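Long-range contacts in 361aa long hypothetical D-aminopeptidase (Pyrococcus horikoshii, PDB 2DRH), which probably acts as an aminopeptidase of the DmpA-like S58 peptidase family, although its precise function has not been established: residues E180-I185 against L328-M333; K227-R232 against V340-P345; T251-N256 against L303-I308. One frame throughout, in Å; residues are numbered along the deposited sequence.

Interactions 1 and 2 lie on the same side of the chain's centre, their centres about 10 Å apart, and probable backbone hydrogen bonds join them: Met333 N to Arg341 O and Lys182 N to Tyr342 O. Interaction 1 is buried and aliphatic across its interface, with a lysine head satisfied by carbonyls; interaction 2 is a surface contact that mixes a proline-indole CH-pi contact, an arginine bond and bridging waters. Interaction 3 is partly buried on the opposite side, its centre about 34 Å from that of interaction 1, and relies on a salt bridge and hydrogen bonds from a glutamine amide near other subunits. Helix 309-328 links the two regions, since 303-308 precedes it and 328-333 begins at its last residue.

Interaction 1. Residues E180-I185 against L328-M333; sequences EFKGGI and LEARTM
Lys182 and Gly183, where short strand 181-182 gives way to the long strand 184-193, lie against Ala330 and Met333 of the loop that carries the chain from helix 309-328 into the hairpin strand 333-334. The contact is buried and rests on van der Waals packing, mostly of aliphatic carbon. The Ala330 methyl sits 3.6 Å from Lys182 CG, and the same CB rests 3.5 Å from Lys182 O, so a small side chain suits this place between the stem of Lys182 and the carbonyl of the same residue. On the next step of the loop, Arg331 O approaches the lysine stem at CG, 3.4 Å away.

Farther out, Lys182 and Met333 pass at a slant, with CE of the lysine 3.7 Å from the methionine SD. The lysine leaves its backbone with CG anti to N (chi1 -175°), which carries the stem over Ala330; bends at chi2 and chi4 then curl the chain back on itself. The ammonium thus returns to its own neighbour, NZ donating to Gly183 O over 2.9 Å from above the carbonyl plane. Thr174 O and Met176 O accept from NZ as well, so three carbonyls hold the ammonium and probably offset the cost of burying its charge. A leucine in place of Lys182 would probably leave these three oxygens without their shared donor and lose the CE contact with Met333 SD.

Gly184 adopts phi 145° and psi -147°, where a CB would jam against Gly183 O. Met333 in turn packs on Ile35 and Arg49 of neighbouring strands. The lysine stem, packed on Ala330 and Met333, with its ammonium bound by carbonyls, thus joins the turn between strands 181-182 and 184-193 to the loop after helix 309-328 in this DmpA-type (S58) fold.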
# COMPACT_ATOMS: atom_id res chain seq x y z
N GLU A 180 -17.39 6.47 25.82
CA GLU A 180 -17.42 6.82 27.24
C GLU A 180 -18.45 6.05 28.05
O GLU A 180 -18.95 6.52 29.07
CB GLU A 180 -17.57 8.34 27.40
CG GLU A 180 -16.37 9.06 26.80
CD GLU A 180 -16.44 10.57 26.92
OE1 GLU A 180 -16.28 11.09 28.04
OE2 GLU A 180 -16.65 11.22 25.88
N PHE A 181 -18.75 4.86 27.55
CA PHE A 181 -19.63 3.90 28.21
C PHE A 181 -18.69 2.70 28.29
O PHE A 181 -17.59 2.75 27.73
CB PHE A 181 -20.84 3.56 27.34
CG PHE A 181 -21.89 4.64 27.29
CD1 PHE A 181 -22.53 5.05 28.46
CD2 PHE A 181 -22.26 5.22 26.08
CE1 PHE A 181 -23.54 6.02 28.41
CE2 PHE A 181 -23.26 6.19 26.02
CZ PHE A 181 -23.90 6.59 27.19
N LYS A 182 -19.09 1.64 28.97
CA LYS A 182 -18.22 0.48 29.05
C LYS A 182 -18.16 -0.15 27.67
O LYS A 182 -19.18 -0.30 27.00
CB LYS A 182 -18.75 -0.53 30.06
CG LYS A 182 -17.83 -1.71 30.29
CD LYS A 182 -16.53 -1.28 30.97
CE LYS A 182 -15.54 -2.44 31.06
NZ LYS A 182 -15.25 -2.99 29.72
N GLY A 183 -16.95 -0.51 27.23
CA GLY A 183 -16.79 -1.15 25.93
C GLY A 183 -16.49 -2.62 26.13
O GLY A 183 -16.74 -3.16 27.21
N GLY A 184 -15.96 -3.28 25.10
CA GLY A 184 -15.63 -4.69 25.22
C GLY A 184 -15.82 -5.53 23.97
O GLY A 184 -15.63 -5.06 22.85
N ILE A 185 -16.19 -6.80 24.16
CA ILE A 185 -16.40 -7.72 23.05
C ILE A 185 -17.85 -7.69 22.57
O ILE A 185 -18.78 -7.70 23.38
CB ILE A 185 -16.05 -9.17 23.47
CG1 ILE A 185 -14.58 -9.26 23.89
CG2 ILE A 185 -16.36 -10.14 22.32
CD1 ILE A 185 -13.58 -9.02 22.76
N LEU A 328 -24.25 -3.08 24.54
CA LEU A 328 -25.41 -3.71 25.15
C LEU A 328 -25.04 -4.86 26.09
O LEU A 328 -25.74 -5.13 27.07
CB LEU A 328 -26.36 -4.24 24.07
CG LEU A 328 -27.16 -3.22 23.26
CD1 LEU A 328 -27.86 -3.89 22.08
CD2 LEU A 328 -28.17 -2.56 24.18
N GLU A 329 -23.92 -5.52 25.80
CA GLU A 329 -23.48 -6.66 26.61
C GLU A 329 -22.54 -6.27 27.75
O GLU A 329 -22.32 -7.06 28.67
CB GLU A 329 -22.79 -7.69 25.72
CG GLU A 329 -23.70 -8.35 24.68
CD GLU A 329 -24.45 -9.54 25.24
OE1 GLU A 329 -25.20 -9.38 26.22
OE2 GLU A 329 -24.29 -10.65 24.68
N ALA A 330 -21.98 -5.06 27.70
CA ALA A 330 -21.06 -4.60 28.74
C ALA A 330 -21.76 -4.22 30.04
O ALA A 330 -22.84 -3.62 30.04
CB ALA A 330 -20.24 -3.43 28.23
N ARG A 331 -21.13 -4.56 31.17
CA ARG A 331 -21.67 -4.24 32.48
C ARG A 331 -20.81 -3.14 33.09
O ARG A 331 -19.60 -3.12 32.88
CB ARG A 331 -21.64 -5.48 33.38
CG ARG A 331 -20.24 -5.94 33.74
CD ARG A 331 -20.27 -7.23 34.54
NE ARG A 331 -18.93 -7.64 34.97
CZ ARG A 331 -18.19 -6.98 35.86
NH1 ARG A 331 -18.65 -5.87 36.42
NH2 ARG A 331 -16.99 -7.43 36.18
N THR A 332 -21.43 -2.22 33.83
CA THR A 332 -20.69 -1.12 34.46
C THR A 332 -19.42 -1.65 35.13
O THR A 332 -19.37 -2.80 35.56
CB THR A 332 -21.56 -0.43 35.54
OG1 THR A 332 -22.66 0.23 34.90
CG2 THR A 332 -20.74 0.60 36.33
N MET A 333 -18.40 -0.80 35.21
CA MET A 333 -17.14 -1.22 35.81
C MET A 333 -16.23 -0.09 36.29
O MET A 333 -16.05 0.91 35.60
CB MET A 333 -16.35 -2.09 34.83
CG MET A 333 -14.97 -2.45 35.33
SD MET A 333 -14.17 -3.64 34.27
CE MET A 333 -15.09 -5.12 34.75

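Interaction 2. Residues K227-R232 against V340-P345; sequences KNWPGR and VRYALP
Gly231 and Arg341 bring the two backbones closest, CA to CA 4.9 Å, where the loop 227-232 runs past strand 340-341 of the hairpin formed with strand 333-334. Glycine suits this place: a CB would jam against Pro230 O at these backbone angles and would also crowd Tyr342 CD1. Arg341 bends at chi2 and brings its guanidinium round edge-on, NH1 donating to Gly231 O over 2.7 Å, almost in line with the C=O axis though bent at the hydrogen (142°). Its NE and NH2 turn elsewhere, to Ser177 OG and Gly233 O, so the whole head is fixed by several bonds.

Beyond the hairpin the side chains are mostly apolar. The Tyr342 ring lies beside Pro230, CE1 coming 3.7 Å from CB, and its own CB meets the edge of the Trp229 indole. With CG anti to the backbone N (chi1 -165°), Trp229 swings out to Pro345, the N-cap residue of helix 346-355. The proline ring makes a CH-pi contact, CG standing 3.6 Å from the centroid of the six-membered ring and 5° from its normal, while Pro230 CD lies over the opposite face.

Two waters bridge polar groups of the two segments. One accepts from Tyr342 N and lies within hydrogen-bonding distance of Pro230 O, to which it may donate. The other, in the indole plane, accepts from Trp229 NE1 at 2.9 Å and donates to Ala343 O at 3.1 Å.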
# COMPACT_ATOMS: atom_id res chain seq x y z
N LYS A 227 -25.88 12.55 26.57
CA LYS A 227 -24.75 13.43 26.88
C LYS A 227 -24.33 13.40 28.34
O LYS A 227 -23.18 13.12 28.68
CB LYS A 227 -25.11 14.88 26.55
CG LYS A 227 -25.04 15.28 25.10
CD LYS A 227 -25.90 16.53 24.88
CE LYS A 227 -25.62 17.61 25.91
NZ LYS A 227 -24.18 17.99 25.95
N ASN A 228 -25.29 13.71 29.20
CA ASN A 228 -25.05 13.81 30.64
C ASN A 228 -25.00 12.52 31.46
O ASN A 228 -24.79 12.58 32.68
CB ASN A 228 -26.08 14.76 31.23
CG ASN A 228 -26.02 16.14 30.59
OD1 ASN A 228 -27.04 16.77 30.32
ND2 ASN A 228 -24.80 16.63 30.36
N TRP A 229 -25.19 11.37 30.82
CA TRP A 229 -25.13 10.12 31.57
C TRP A 229 -23.71 10.04 32.16
O TRP A 229 -22.73 10.32 31.47
CB TRP A 229 -25.41 8.93 30.65
CG TRP A 229 -25.72 7.67 31.40
CD1 TRP A 229 -24.83 6.74 31.85
CD2 TRP A 229 -27.01 7.24 31.86
NE1 TRP A 229 -25.48 5.75 32.55
CE2 TRP A 229 -26.82 6.03 32.57
CE3 TRP A 229 -28.31 7.76 31.73
CZ2 TRP A 229 -27.88 5.34 33.16
CZ3 TRP A 229 -29.36 7.06 32.32
CH2 TRP A 229 -29.14 5.86 33.03
N PRO A 230 -23.59 9.67 33.45
CA PRO A 230 -22.30 9.56 34.15
C PRO A 230 -21.22 8.74 33.44
O PRO A 230 -21.50 8.01 32.49
CB PRO A 230 -22.69 8.93 35.49
CG PRO A 230 -24.08 9.42 35.70
CD PRO A 230 -24.69 9.26 34.33
N GLY A 231 -19.99 8.88 33.92
CA GLY A 231 -18.88 8.13 33.36
C GLY A 231 -18.03 8.81 32.30
O GLY A 231 -17.18 8.17 31.69
N ARG A 232 -18.25 10.10 32.07
CA ARG A 232 -17.49 10.82 31.06
C ARG A 232 -16.07 11.15 31.51
O ARG A 232 -15.82 11.33 32.70
CB ARG A 232 -18.23 12.10 30.64
CG ARG A 232 -19.58 11.82 29.98
CD ARG A 232 -20.11 13.00 29.19
NE ARG A 232 -19.18 13.44 28.15
CZ ARG A 232 -19.53 14.17 27.10
NH1 ARG A 232 -20.79 14.55 26.94
NH2 ARG A 232 -18.61 14.54 26.21
N VAL A 340 -14.54 5.16 36.30
CA VAL A 340 -15.68 4.28 36.04
C VAL A 340 -16.37 4.54 34.71
O VAL A 340 -16.50 5.68 34.27
CB VAL A 340 -16.74 4.38 37.17
CG1 VAL A 340 -16.12 4.08 38.52
CG2 VAL A 340 -17.37 5.77 37.17
N ARG A 341 -16.79 3.45 34.07
CA ARG A 341 -17.51 3.49 32.79
C ARG A 341 -18.79 2.71 33.03
O ARG A 341 -18.74 1.55 33.44
CB ARG A 341 -16.71 2.81 31.67
CG ARG A 341 -15.42 3.50 31.25
CD ARG A 341 -15.66 4.93 30.77
NE ARG A 341 -14.55 5.38 29.92
CZ ARG A 341 -14.29 6.65 29.63
NH1 ARG A 341 -15.05 7.62 30.12
NH2 ARG A 341 -13.27 6.95 28.84
N TYR A 342 -19.93 3.35 32.78
CA TYR A 342 -21.21 2.71 32.98
C TYR A 342 -21.73 2.08 31.71
O TYR A 342 -21.53 2.60 30.62
CB TYR A 342 -22.24 3.73 33.49
CG TYR A 342 -21.90 4.32 34.83
CD1 TYR A 342 -21.01 5.38 34.94
CD2 TYR A 342 -22.46 3.80 36.00
CE1 TYR A 342 -20.68 5.92 36.19
CE2 TYR A 342 -22.14 4.33 37.25
CZ TYR A 342 -21.26 5.39 37.34
OH TYR A 342 -20.94 5.90 38.57
N ALA A 343 -22.42 0.95 31.87
CA ALA A 343 -22.98 0.25 30.73
C ALA A 343 -24.09 1.09 30.13
O ALA A 343 -24.84 1.76 30.85
CB ALA A 343 -23.54 -1.09 31.18
N LEU A 344 -24.19 1.07 28.81
CA LEU A 344 -25.22 1.81 28.10
C LEU A 344 -26.59 1.44 28.67
O LEU A 344 -26.98 0.27 28.63
CB LEU A 344 -25.16 1.47 26.61
CG LEU A 344 -26.09 2.20 25.64
CD1 LEU A 344 -25.67 3.66 25.51
CD2 LEU A 344 -26.02 1.50 24.29
N PRO A 345 -27.34 2.42 29.20
CA PRO A 345 -28.67 2.16 29.77
C PRO A 345 -29.68 1.67 28.72
O PRO A 345 -30.22 2.46 27.95
CB PRO A 345 -29.05 3.51 30.37
CG PRO A 345 -28.34 4.49 29.49
CD PRO A 345 -26.98 3.84 29.35
O HOH W 1 -25.59 3.00 33.59
O HOH W 2 -20.04 5.66 31.38

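Interaction 3. Residues T251-N256 against L303-I308; sequences TGRQLN and LPDSVI
Arg253 and Gln254, in the first turn of helix 252-268, both bring their polar ends to Asp305, which comes from the opposite direction out of the 3-10 turn 305-307; a capping box, Thr251 with Gln254, starts the helix. The guanidinium and the carboxylate do not lie flat against each other, their planes standing 64° apart. Arg253 NH2 forms the stronger arm of this salt bridge, 2.9 Å from Asp305 OD2 on the syn lone pair, while NH1 makes only weak bonds to the two carboxylate oxygens. Placing CG anti to the backbone N and bending at chi3 brings the arginine head round to the acid. NH1 also donates to Glu88 O of a second subunit, so the ion pair sits at an interface between chains.

Gln254 is extended beyond CG and turns its amide 78° from the carboxylate plane. Its NE2 meets Asp305 OD1 from above the carboxylate plane, at 3.0 Å, with the oxygen close to the amide's own plane. The other N-H of NE2 runs to Leu303 O, 2.8 Å away and nearly straight at 171°. Both amide hydrogens are thus used, and Ile308 CD1 packs against the same nitrogen. Glutamine suits this place because it donates on one side and accepts on the other: OE1 receives Thr251 N at 3.0 Å, in the carbonyl plane and on a lone pair, closing the capping box from the side-chain end.

Asp305 OD1 has a further salt-bridge partner in Arg257, one helical turn after Arg253. Two arginines and an amide gathered on one carboxylate would be expected to favour its ionised form. The reciprocal half of the capping box is weak, Gln254 N lying 3.5 Å from Thr251 OG1.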
# COMPACT_ATOMS: atom_id res chain seq x y z
N THR A 251 -10.24 -15.21 -2.50
CA THR A 251 -8.79 -15.16 -2.53
C THR A 251 -8.30 -14.10 -1.54
O THR A 251 -9.10 -13.37 -0.95
CB THR A 251 -8.29 -14.78 -3.93
OG1 THR A 251 -8.61 -13.41 -4.20
CG2 THR A 251 -8.96 -15.68 -4.99
N GLY A 252 -6.99 -14.03 -1.33
CA GLY A 252 -6.42 -13.06 -0.42
C GLY A 252 -6.83 -11.64 -0.79
O GLY A 252 -7.29 -10.88 0.06
N ARG A 253 -6.68 -11.30 -2.06
CA ARG A 253 -7.03 -9.97 -2.55
C ARG A 253 -8.46 -9.61 -2.18
O ARG A 253 -8.72 -8.50 -1.70
CB ARG A 253 -6.86 -9.90 -4.07
CG ARG A 253 -7.34 -8.58 -4.68
CD ARG A 253 -7.28 -8.66 -6.19
NE ARG A 253 -8.04 -9.82 -6.66
CZ ARG A 253 -9.36 -9.88 -6.71
NH1 ARG A 253 -10.08 -8.83 -6.32
NH2 ARG A 253 -9.96 -10.98 -7.13
N GLN A 254 -9.37 -10.54 -2.41
CA GLN A 254 -10.78 -10.33 -2.11
C GLN A 254 -11.02 -10.16 -0.62
O GLN A 254 -11.91 -9.42 -0.21
CB GLN A 254 -11.61 -11.51 -2.63
CG GLN A 254 -11.62 -11.61 -4.15
CD GLN A 254 -12.49 -12.75 -4.66
OE1 GLN A 254 -12.23 -13.92 -4.37
NE2 GLN A 254 -13.53 -12.40 -5.42
N LEU A 255 -10.23 -10.85 0.20
CA LEU A 255 -10.39 -10.74 1.64
C LEU A 255 -9.88 -9.38 2.13
O LEU A 255 -10.33 -8.89 3.17
CB LEU A 255 -9.69 -11.92 2.33
CG LEU A 255 -10.45 -13.25 2.11
CD1 LEU A 255 -9.57 -14.46 2.40
CD2 LEU A 255 -11.69 -13.27 3.01
N ASN A 256 -8.97 -8.76 1.39
CA ASN A 256 -8.50 -7.43 1.77
C ASN A 256 -9.65 -6.47 1.51
O ASN A 256 -9.88 -5.53 2.26
CB ASN A 256 -7.29 -6.99 0.94
CG ASN A 256 -5.98 -7.54 1.48
OD1 ASN A 256 -5.81 -7.66 2.69
ND2 ASN A 256 -5.05 -7.84 0.58
N LEU A 303 -15.35 -16.82 -5.50
CA LEU A 303 -16.48 -16.17 -6.14
C LEU A 303 -15.98 -15.04 -7.02
O LEU A 303 -15.04 -14.34 -6.67
CB LEU A 303 -17.42 -15.58 -5.08
CG LEU A 303 -18.13 -16.55 -4.13
CD1 LEU A 303 -18.70 -15.79 -2.96
CD2 LEU A 303 -19.22 -17.30 -4.88
N PRO A 304 -16.60 -14.86 -8.20
CA PRO A 304 -16.17 -13.78 -9.08
C PRO A 304 -16.53 -12.46 -8.41
O PRO A 304 -17.63 -12.32 -7.86
CB PRO A 304 -16.99 -14.03 -10.35
CG PRO A 304 -18.25 -14.64 -9.81
CD PRO A 304 -17.71 -15.62 -8.80
N ASP A 305 -15.62 -11.49 -8.45
CA ASP A 305 -15.86 -10.20 -7.82
C ASP A 305 -17.20 -9.55 -8.15
O ASP A 305 -17.76 -8.83 -7.34
CB ASP A 305 -14.72 -9.24 -8.15
CG ASP A 305 -13.44 -9.60 -7.44
OD1 ASP A 305 -13.41 -9.47 -6.20
OD2 ASP A 305 -12.48 -10.03 -8.10
N SER A 306 -17.71 -9.82 -9.34
CA SER A 306 -18.98 -9.23 -9.76
C SER A 306 -20.19 -9.69 -8.94
O SER A 306 -21.25 -9.07 -9.01
CB SER A 306 -19.24 -9.56 -11.24
OG SER A 306 -19.52 -10.94 -11.40
N VAL A 307 -20.04 -10.75 -8.16
CA VAL A 307 -21.17 -11.23 -7.37
C VAL A 307 -21.00 -11.12 -5.85
O VAL A 307 -21.83 -11.65 -5.10
CB VAL A 307 -21.51 -12.71 -7.70
CG1 VAL A 307 -21.65 -12.88 -9.21
CG2 VAL A 307 -20.45 -13.63 -7.14
N ILE A 308 -19.96 -10.43 -5.38
CA ILE A 308 -19.75 -10.36 -3.94
C ILE A 308 -20.18 -9.12 -3.17
O ILE A 308 -19.87 -8.99 -1.99
CB ILE A 308 -18.28 -10.64 -3.59
CG1 ILE A 308 -17.38 -9.56 -4.19
CG2 ILE A 308 -17.88 -12.02 -4.12
CD1 ILE A 308 -15.90 -9.83 -3.99